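Local coordinates for cytochrome P450 reductase (Amycolatopsis methanolica 239, PDB 5OGX), which passes electrons from NADH through FAD and a [2Fe-2S] cluster to its partner cytochrome P450, which O-demethylates guaiacol and other lignin-derived aromatics, at residues Arg236-Leu250 with Gly265-Asp277. Residues are numbered along the deposited sequence; the frame is centred on the assembly and turned at random. Where two conformers were deposited one is given.
Sequences REVLLYHGVRGAADL and GFRFVPVLSDEPD
Strands 238-244 and 266-272 pair as parallel neighbours in the six-stranded sheet of the NAD-binding domain, their axes 20° apart. Eight backbone hydrogen bonds join them, from Val238 N to Gly265 O through Ser273 N to Val244 O. On the face turned to helix 253-262, Phe268 keeps its CG anti to the backbone N (chi1 -177°), which brings the ring across to the neighbouring strand. Leu240 CG meets the ring edge in plane, 3.7 Å from Phe268 CD1, while Phe268 CZ lies 3.7 Å from His242 CB; Phe256 of the helix stacks on the same ring. Cutting Phe268 back to an alanine would probably open a gap beside Leu240 and His242 and deprive Phe256 of its stacking partner. On the other face, Leu239 CD2 sits over the Arg267 guanidinium and touches Arg267 CG at 3.5 Å. Next to it, Tyr241 CD2 packs 3.5 Å from Val269 CB, with Val271 CG2 at the ring edge; the Tyr241 hydroxyl is hydrogen-bonded to Asp292. Past the strands, Arg245 O accepts from both Asp274 N and Glu275 N, each at 2.9 Å. Arg245 also forms a long salt bridge to Glu275 and meets Asp249 through charge alone; both acids pair with Arg115, and the Arg245 side chain approaches FAD-binding Arg166. With helix 253-262 as the connection, the pair forms a beta-alpha-beta unit of the Rossmann-like NAD-binding fold of ferredoxin reductases.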
ATOM      1  N   ARG A 236      -6.737   3.660  22.365  0.58 23.34           N
ATOM      2  CA  ARG A 236      -7.300   2.541  21.635  0.58 21.30           C
ATOM      3  C   ARG A 236      -6.317   1.374  21.598  0.58 21.95           C
ATOM      4  O   ARG A 236      -5.107   1.519  21.815  0.58 22.22           O
ATOM      5  CB  ARG A 236      -7.692   2.979  20.222  0.58 21.65           C
ATOM      6  CG  ARG A 236      -6.668   2.626  19.161  0.58 20.68           C
ATOM      7  CD  ARG A 236      -6.982   3.259  17.814  0.58 25.93           C
ATOM      8  NE  ARG A 236      -8.149   2.674  17.156  0.58 25.10           N
ATOM      9  CZ  ARG A 236      -8.818   3.268  16.178  0.58 23.88           C
ATOM     10  NH1 ARG A 236      -8.433   4.466  15.750  0.58 27.75           N
ATOM     11  NH2 ARG A 236      -9.867   2.676  15.629  0.58 21.41           N
ATOM     12  N   GLU A 237      -6.865   0.199  21.314  1.00 19.76           N
ATOM     13  CA  GLU A 237      -6.118  -1.041  21.226  1.00 19.15           C
ATOM     14  C   GLU A 237      -5.587  -1.192  19.811  1.00 18.40           C
ATOM     15  O   GLU A 237      -6.365  -1.196  18.836  1.00 18.28           O
ATOM     16  CB  GLU A 237      -7.005  -2.219  21.594  1.00 21.50           C
ATOM     17  CG  GLU A 237      -7.389  -2.224  23.040  1.00 28.75           C
ATOM     18  CD  GLU A 237      -8.150  -3.460  23.368  1.00 30.08           C
ATOM     19  OE1 GLU A 237      -7.574  -4.328  24.044  1.00 30.02           O
ATOM     20  OE2 GLU A 237      -9.319  -3.558  22.927  1.00 30.07           O
ATOM     21  N   VAL A 238      -4.266  -1.286  19.683  1.00 18.20           N
ATOM     22  CA  VAL A 238      -3.609  -1.453  18.388  1.00 17.38           C
ATOM     23  C   VAL A 238      -2.564  -2.542  18.579  1.00 24.73           C
ATOM     24  O   VAL A 238      -1.585  -2.337  19.310  1.00 21.58           O
ATOM     25  CB  VAL A 238      -2.959  -0.146  17.911  1.00 18.05           C
ATOM     26  CG1 VAL A 238      -2.149  -0.366  16.632  1.00 20.58           C
ATOM     27  CG2 VAL A 238      -3.997   0.957  17.741  1.00 20.01           C
ATOM     28  N   LEU A 239      -2.769  -3.703  17.959  1.00 17.26           N
ATOM     29  CA  LEU A 239      -1.840  -4.822  18.043  1.00 17.63           C
ATOM     30  C   LEU A 239      -1.101  -4.932  16.714  1.00 21.16           C
ATOM     31  O   LEU A 239      -1.723  -5.183  15.672  1.00 18.85           O
ATOM     32  CB  LEU A 239      -2.562  -6.130  18.354  1.00 18.56           C
ATOM     33  CG  LEU A 239      -3.458  -6.217  19.581  1.00 21.85           C
ATOM     34  CD1 LEU A 239      -3.872  -7.667  19.779  1.00 23.47           C
ATOM     35  CD2 LEU A 239      -2.738  -5.710  20.797  1.00 30.64           C
ATOM     36  N   LEU A 240       0.212  -4.726  16.744  1.00 17.35           N
ATOM     37  CA  LEU A 240       1.017  -4.701  15.528  1.00 16.88           C
ATOM     38  C   LEU A 240       1.979  -5.887  15.564  1.00 21.68           C
ATOM     39  O   LEU A 240       2.865  -5.943  16.422  1.00 21.43           O
ATOM     40  CB  LEU A 240       1.771  -3.377  15.426  1.00 18.14           C
ATOM     41  CG  LEU A 240       2.803  -3.224  14.317  1.00 19.67           C
ATOM     42  CD1 LEU A 240       2.202  -3.536  12.943  1.00 18.40           C
ATOM     43  CD2 LEU A 240       3.385  -1.818  14.368  1.00 18.60           C
ATOM     44  N   TYR A 241       1.784  -6.851  14.664  1.00 18.16           N
ATOM     45  CA  TYR A 241       2.630  -8.042  14.603  1.00 20.53           C
ATOM     46  C   TYR A 241       3.558  -7.921  13.405  1.00 22.73           C
ATOM     47  O   TYR A 241       3.110  -7.590  12.304  1.00 18.11           O
ATOM     48  CB  TYR A 241       1.800  -9.327  14.483  1.00 17.79           C
ATOM     49  CG  TYR A 241       0.896  -9.603  15.660  1.00 22.43           C
ATOM     50  CD1 TYR A 241      -0.332  -8.979  15.761  1.00 19.90           C
ATOM     51  CD2 TYR A 241       1.274 -10.499  16.667  1.00 22.12           C
ATOM     52  CE1 TYR A 241      -1.173  -9.218  16.828  1.00 18.14           C
ATOM     53  CE2 TYR A 241       0.440 -10.745  17.747  1.00 22.78           C
ATOM     54  CZ  TYR A 241      -0.787 -10.109  17.818  1.00 21.14           C
ATOM     55  OH  TYR A 241      -1.648 -10.332  18.868  1.00 22.61           O
ATOM     56  N   HIS A 242       4.846  -8.197  13.608  1.00 18.21           N
ATOM     57  CA  HIS A 242       5.827  -8.139  12.524  1.00 19.37           C
ATOM     58  C   HIS A 242       6.326  -9.553  12.244  1.00 22.63           C
ATOM     59  O   HIS A 242       7.059 -10.126  13.054  1.00 22.78           O
ATOM     60  CB  HIS A 242       6.980  -7.208  12.891  1.00 20.77           C
ATOM     61  CG  HIS A 242       7.896  -6.912  11.747  1.00 20.35           C
ATOM     62  ND1 HIS A 242       9.184  -6.449  11.918  1.00 21.31           N
ATOM     63  CD2 HIS A 242       7.697  -6.997  10.407  1.00 21.75           C
ATOM     64  CE1 HIS A 242       9.743  -6.272  10.732  1.00 22.29           C
ATOM     65  NE2 HIS A 242       8.858  -6.582   9.797  1.00 21.11           N
ATOM     66  N   GLY A 243       5.932 -10.115  11.098  1.00 19.55           N
ATOM     67  CA  GLY A 243       6.320 -11.484  10.795  1.00 19.65           C
ATOM     68  C   GLY A 243       7.585 -11.519   9.962  1.00 21.70           C
ATOM     69  O   GLY A 243       7.607 -11.007   8.839  1.00 26.27           O
ATOM     70  N   VAL A 244       8.653 -12.113  10.501  1.00 21.17           N
ATOM     71  CA  VAL A 244       9.942 -12.181   9.827  1.00 22.41           C
ATOM     72  C   VAL A 244      10.520 -13.579  10.012  1.00 27.17           C
ATOM     73  O   VAL A 244      10.012 -14.396  10.779  1.00 29.92           O
ATOM     74  CB  VAL A 244      10.942 -11.135  10.364  1.00 24.10           C
ATOM     75  CG1 VAL A 244      10.458  -9.710  10.093  1.00 25.53           C
ATOM     76  CG2 VAL A 244      11.154 -11.345  11.844  1.00 25.85           C
ATOM     77  N   ARG A 245      11.604 -13.847   9.290  1.00 25.26           N
ATOM     78  CA  ARG A 245      12.250 -15.148   9.399  1.00 27.31           C
ATOM     79  C   ARG A 245      12.996 -15.296  10.722  1.00 29.43           C
ATOM     80  O   ARG A 245      12.953 -16.362  11.349  1.00 32.11           O
ATOM     81  CB  ARG A 245      13.198 -15.353   8.219  1.00 33.85           C
ATOM     82  CG  ARG A 245      12.496 -15.807   6.950  1.00 48.82           C
ATOM     83  CD  ARG A 245      13.483 -15.984   5.803  1.00 64.43           C
ATOM     84  NE  ARG A 245      14.252 -14.766   5.558  1.00 75.70           N
ATOM     85  CZ  ARG A 245      15.570 -14.665   5.703  1.00 84.35           C
ATOM     86  NH1 ARG A 245      16.285 -15.715   6.093  1.00 86.55           N
ATOM     87  NH2 ARG A 245      16.176 -13.512   5.456  1.00 86.65           N
ATOM     88  N   GLY A 246      13.710 -14.254  11.146  1.00 28.97           N
ATOM     89  CA  GLY A 246      14.532 -14.348  12.341  1.00 33.45           C
ATOM     90  C   GLY A 246      14.771 -12.977  12.931  1.00 30.61           C
ATOM     91  O   GLY A 246      14.406 -11.954  12.346  1.00 30.55           O
ATOM     92  N   ALA A 247      15.427 -12.965  14.102  1.00 29.92           N
ATOM     93  CA  ALA A 247      15.647 -11.703  14.799  1.00 30.09           C
ATOM     94  C   ALA A 247      16.484 -10.741  13.969  1.00 33.82           C
ATOM     95  O   ALA A 247      16.334  -9.518  14.096  1.00 30.63           O
ATOM     96  CB  ALA A 247      16.310 -11.952  16.154  1.00 32.98           C
ATOM     97  N   ALA A 248      17.343 -11.268  13.093  1.00 31.61           N
ATOM     98  CA  ALA A 248      18.181 -10.411  12.266  1.00 32.30           C
ATOM     99  C   ALA A 248      17.367  -9.541  11.320  1.00 30.21           C
ATOM    100  O   ALA A 248      17.886  -8.534  10.815  1.00 28.17           O
ATOM    101  CB  ALA A 248      19.172 -11.265  11.471  1.00 36.15           C
ATOM    102  N   ASP A 249      16.108  -9.909  11.067  1.00 28.78           N
ATOM    103  CA  ASP A 249      15.215  -9.159  10.191  1.00 27.23           C
ATOM    104  C   ASP A 249      14.476  -8.029  10.898  1.00 23.26           C
ATOM    105  O   ASP A 249      13.790  -7.245  10.232  1.00 26.01           O
ATOM    106  CB  ASP A 249      14.177 -10.100   9.574  1.00 29.44           C
ATOM    107  CG  ASP A 249      14.802 -11.230   8.780  1.00 31.76           C
ATOM    108  OD1 ASP A 249      15.645 -10.947   7.907  1.00 32.10           O
ATOM    109  OD2 ASP A 249      14.432 -12.399   9.017  1.00 34.85           O
ATOM    110  N   LEU A 250      14.568  -7.937  12.220  1.00 27.13           N
ATOM    111  CA  LEU A 250      13.764  -6.968  12.951  1.00 25.33           C
ATOM    112  C   LEU A 250      14.435  -5.606  12.923  1.00 26.19           C
ATOM    113  O   LEU A 250      15.666  -5.498  12.824  1.00 29.89           O
ATOM    114  CB  LEU A 250      13.546  -7.422  14.401  1.00 25.68           C
ATOM    115  CG  LEU A 250      12.842  -8.767  14.608  1.00 24.16           C
ATOM    116  CD1 LEU A 250      12.987  -9.235  16.048  1.00 25.36           C
ATOM    117  CD2 LEU A 250      11.360  -8.630  14.207  1.00 25.35           C
ATOM    118  N   GLY A 265      -2.634   0.815  25.049  1.00 23.35           N
ATOM    119  CA  GLY A 265      -3.324  -0.168  24.235  1.00 22.24           C
ATOM    120  C   GLY A 265      -2.534  -0.684  23.058  1.00 22.75           C
ATOM    121  O   GLY A 265      -2.989  -1.600  22.358  1.00 21.58           O
ATOM    122  N   PHE A 266      -1.350  -0.121  22.824  1.00 21.49           N
ATOM    123  CA  PHE A 266      -0.502  -0.531  21.718  1.00 20.75           C
ATOM    124  C   PHE A 266       0.425  -1.653  22.161  1.00 26.99           C
ATOM    125  O   PHE A 266       0.988  -1.616  23.265  1.00 29.32           O
ATOM    126  CB  PHE A 266       0.329   0.652  21.209  1.00 21.13           C
ATOM    127  CG  PHE A 266       1.329   0.275  20.144  1.00 20.23           C
ATOM    128  CD1 PHE A 266       0.925   0.123  18.820  1.00 19.35           C
ATOM    129  CD2 PHE A 266       2.654   0.036  20.469  1.00 21.38           C
ATOM    130  CE1 PHE A 266       1.854  -0.221  17.829  1.00 22.29           C
ATOM    131  CE2 PHE A 266       3.580  -0.316  19.494  1.00 21.67           C
ATOM    132  CZ  PHE A 266       3.173  -0.454  18.169  1.00 23.00           C
ATOM    133  N   ARG A 267       0.575  -2.655  21.298  1.00 20.63           N
ATOM    134  CA  ARG A 267       1.572  -3.700  21.500  1.00 22.58           C
ATOM    135  C   ARG A 267       2.271  -3.964  20.184  1.00 26.24           C
ATOM    136  O   ARG A 267       1.633  -3.976  19.130  1.00 24.23           O
ATOM    137  CB  ARG A 267       0.961  -5.016  22.018  1.00 28.70           C
ATOM    138  CG  ARG A 267      -0.171  -4.845  23.012  1.00 42.25           C
ATOM    139  CD  ARG A 267      -0.244  -5.976  24.039  1.00 54.39           C
ATOM    140  NE  ARG A 267      -0.642  -7.255  23.453  1.00 57.49           N
ATOM    141  CZ  ARG A 267      -1.746  -7.931  23.776  1.00 48.49           C
ATOM    142  NH1 ARG A 267      -2.601  -7.448  24.671  1.00 44.87           N
ATOM    143  NH2 ARG A 267      -2.002  -9.092  23.188  1.00 37.97           N
ATOM    144  N   PHE A 268       3.574  -4.193  20.252  1.00 21.10           N
ATOM    145  CA  PHE A 268       4.370  -4.593  19.100  1.00 20.65           C
ATOM    146  C   PHE A 268       4.908  -5.993  19.351  1.00 24.97           C
ATOM    147  O   PHE A 268       5.558  -6.234  20.374  1.00 23.08           O
ATOM    148  CB  PHE A 268       5.534  -3.626  18.859  1.00 21.00           C
ATOM    149  CG  PHE A 268       6.341  -3.960  17.653  1.00 21.61           C
ATOM    150  CD1 PHE A 268       5.797  -3.788  16.381  1.00 20.31           C
ATOM    151  CD2 PHE A 268       7.626  -4.459  17.773  1.00 26.55           C
ATOM    152  CE1 PHE A 268       6.528  -4.090  15.258  1.00 25.50           C
ATOM    153  CE2 PHE A 268       8.363  -4.776  16.645  1.00 26.14           C
ATOM    154  CZ  PHE A 268       7.814  -4.590  15.389  1.00 26.30           C
ATOM    155  N   VAL A 269       4.662  -6.899  18.411  1.00 20.69           N
ATOM    156  CA  VAL A 269       4.947  -8.320  18.605  1.00 21.59           C
ATOM    157  C   VAL A 269       5.717  -8.878  17.412  1.00 25.70           C
ATOM    158  O   VAL A 269       5.116  -9.197  16.371  1.00 21.62           O
ATOM    159  CB  VAL A 269       3.656  -9.126  18.807  1.00 23.91           C
ATOM    160  CG1 VAL A 269       3.977 -10.585  19.115  1.00 24.51           C
ATOM    161  CG2 VAL A 269       2.783  -8.500  19.883  1.00 27.95           C
ATOM    162  N   PRO A 270       7.035  -9.017  17.514  1.00 22.01           N
ATOM    163  CA  PRO A 270       7.773  -9.775  16.500  1.00 22.07           C
ATOM    164  C   PRO A 270       7.355 -11.234  16.527  1.00 27.57           C
ATOM    165  O   PRO A 270       7.041 -11.789  17.583  1.00 26.32           O
ATOM    166  CB  PRO A 270       9.239  -9.607  16.930  1.00 26.84           C
ATOM    167  CG  PRO A 270       9.247  -8.383  17.780  1.00 23.41           C
ATOM    168  CD  PRO A 270       7.933  -8.383  18.497  1.00 25.72           C
ATOM    169  N   VAL A 271       7.323 -11.852  15.345  1.00 23.60           N
ATOM    170  CA  VAL A 271       7.009 -13.274  15.212  1.00 23.87           C
ATOM    171  C   VAL A 271       7.991 -13.871  14.222  1.00 25.23           C
ATOM    172  O   VAL A 271       8.034 -13.446  13.063  1.00 24.78           O
ATOM    173  CB  VAL A 271       5.557 -13.519  14.744  1.00 21.68           C
ATOM    174  CG1 VAL A 271       5.213 -14.999  14.878  1.00 22.55           C
ATOM    175  CG2 VAL A 271       4.564 -12.674  15.564  1.00 23.52           C
ATOM    176  N   LEU A 272       8.785 -14.852  14.671  1.00 24.60           N
ATOM    177  CA  LEU A 272       9.871 -15.410  13.869  1.00 25.08           C
ATOM    178  C   LEU A 272       9.499 -16.803  13.378  1.00 31.81           C
ATOM    179  O   LEU A 272       9.189 -17.688  14.184  1.00 32.09           O
ATOM    180  CB  LEU A 272      11.178 -15.479  14.665  1.00 31.03           C
ATOM    181  CG  LEU A 272      11.558 -14.350  15.627  1.00 33.33           C
ATOM    182  CD1 LEU A 272      12.974 -14.559  16.170  1.00 30.54           C
ATOM    183  CD2 LEU A 272      11.437 -12.984  15.001  1.00 34.26           C
ATOM    184  N   SER A 273       9.567 -17.002  12.061  1.00 32.54           N
ATOM    185  CA  SER A 273       9.108 -18.240  11.447  1.00 34.67           C
ATOM    186  C   SER A 273      10.203 -19.286  11.267  1.00 39.20           C
ATOM    187  O   SER A 273       9.912 -20.486  11.328  1.00 39.31           O
ATOM    188  CB  SER A 273       8.475 -17.934  10.085  1.00 35.76           C
ATOM    189  OG  SER A 273       9.416 -17.299   9.235  1.00 33.35           O
ATOM    190  N   ASP A 274      11.449 -18.874  11.049  1.00 36.78           N
ATOM    191  CA  ASP A 274      12.526 -19.785  10.666  1.00 39.86           C
ATOM    192  C   ASP A 274      13.616 -19.925  11.715  1.00 42.45           C
ATOM    193  O   ASP A 274      14.094 -21.039  11.956  1.00 46.65           O
ATOM    194  CB  ASP A 274      13.175 -19.322   9.354  1.00 45.17           C
ATOM    195  CG  ASP A 274      12.215 -19.341   8.171  1.00 58.10           C
ATOM    196  OD1 ASP A 274      11.022 -19.662   8.355  1.00 58.84           O
ATOM    197  OD2 ASP A 274      12.662 -19.027   7.046  1.00 63.17           O
ATOM    198  N   GLU A 275      14.044 -18.828  12.333  1.00 38.70           N
ATOM    199  CA  GLU A 275      15.207 -18.832  13.223  1.00 42.28           C
ATOM    200  C   GLU A 275      14.764 -18.499  14.640  1.00 45.24           C
ATOM    201  O   GLU A 275      14.659 -17.312  14.996  1.00 41.44           O
ATOM    202  CB  GLU A 275      16.260 -17.834  12.740  1.00 42.84           C
ATOM    203  CG  GLU A 275      16.956 -18.239  11.446  1.00 48.92           C
ATOM    204  CD  GLU A 275      17.398 -17.049  10.615  1.00 54.40           C
ATOM    205  OE1 GLU A 275      17.547 -15.946  11.179  1.00 55.73           O
ATOM    206  OE2 GLU A 275      17.602 -17.220   9.394  1.00 60.27           O
ATOM    207  N   PRO A 276      14.517 -19.494  15.487  1.00 52.42           N
ATOM    208  CA  PRO A 276      13.959 -19.211  16.814  1.00 56.68           C
ATOM    209  C   PRO A 276      14.901 -18.377  17.670  1.00 51.81           C
ATOM    210  O   PRO A 276      16.124 -18.411  17.516  1.00 51.16           O
ATOM    211  CB  PRO A 276      13.749 -20.606  17.414  1.00 61.66           C
ATOM    212  CG  PRO A 276      14.756 -21.465  16.706  1.00 62.34           C
ATOM    213  CD  PRO A 276      14.819 -20.925  15.305  1.00 59.51           C
ATOM    214  N   ASP A 277      14.302 -17.615  18.584  1.00 47.34           N
ATOM    215  CA  ASP A 277      14.991 -16.751  19.510  1.00 42.89           C
ATOM    216  C   ASP A 277      14.154 -16.775  20.784  1.00 45.33           C
ATOM    217  O   ASP A 277      12.938 -16.528  20.716  1.00 41.83           O
ATOM    218  CB  ASP A 277      15.126 -15.323  18.977  1.00 45.32           C
ATOM    219  CG  ASP A 277      15.997 -14.438  19.852  1.00 51.40           C
ATOM    220  OD1 ASP A 277      15.762 -14.369  21.078  1.00 50.14           O
ATOM    221  OD2 ASP A 277      16.913 -13.789  19.301  1.00 54.96           O
TER
HETATM  222  O   HOH W   1      -3.393   2.989  23.310  1.00 24.30           O
HETATM  223  O   HOH W   2      16.475 -15.347  15.219  1.00 36.06           O
HETATM  224  O   HOH W   3      18.079 -14.167  13.020  1.00 38.78           O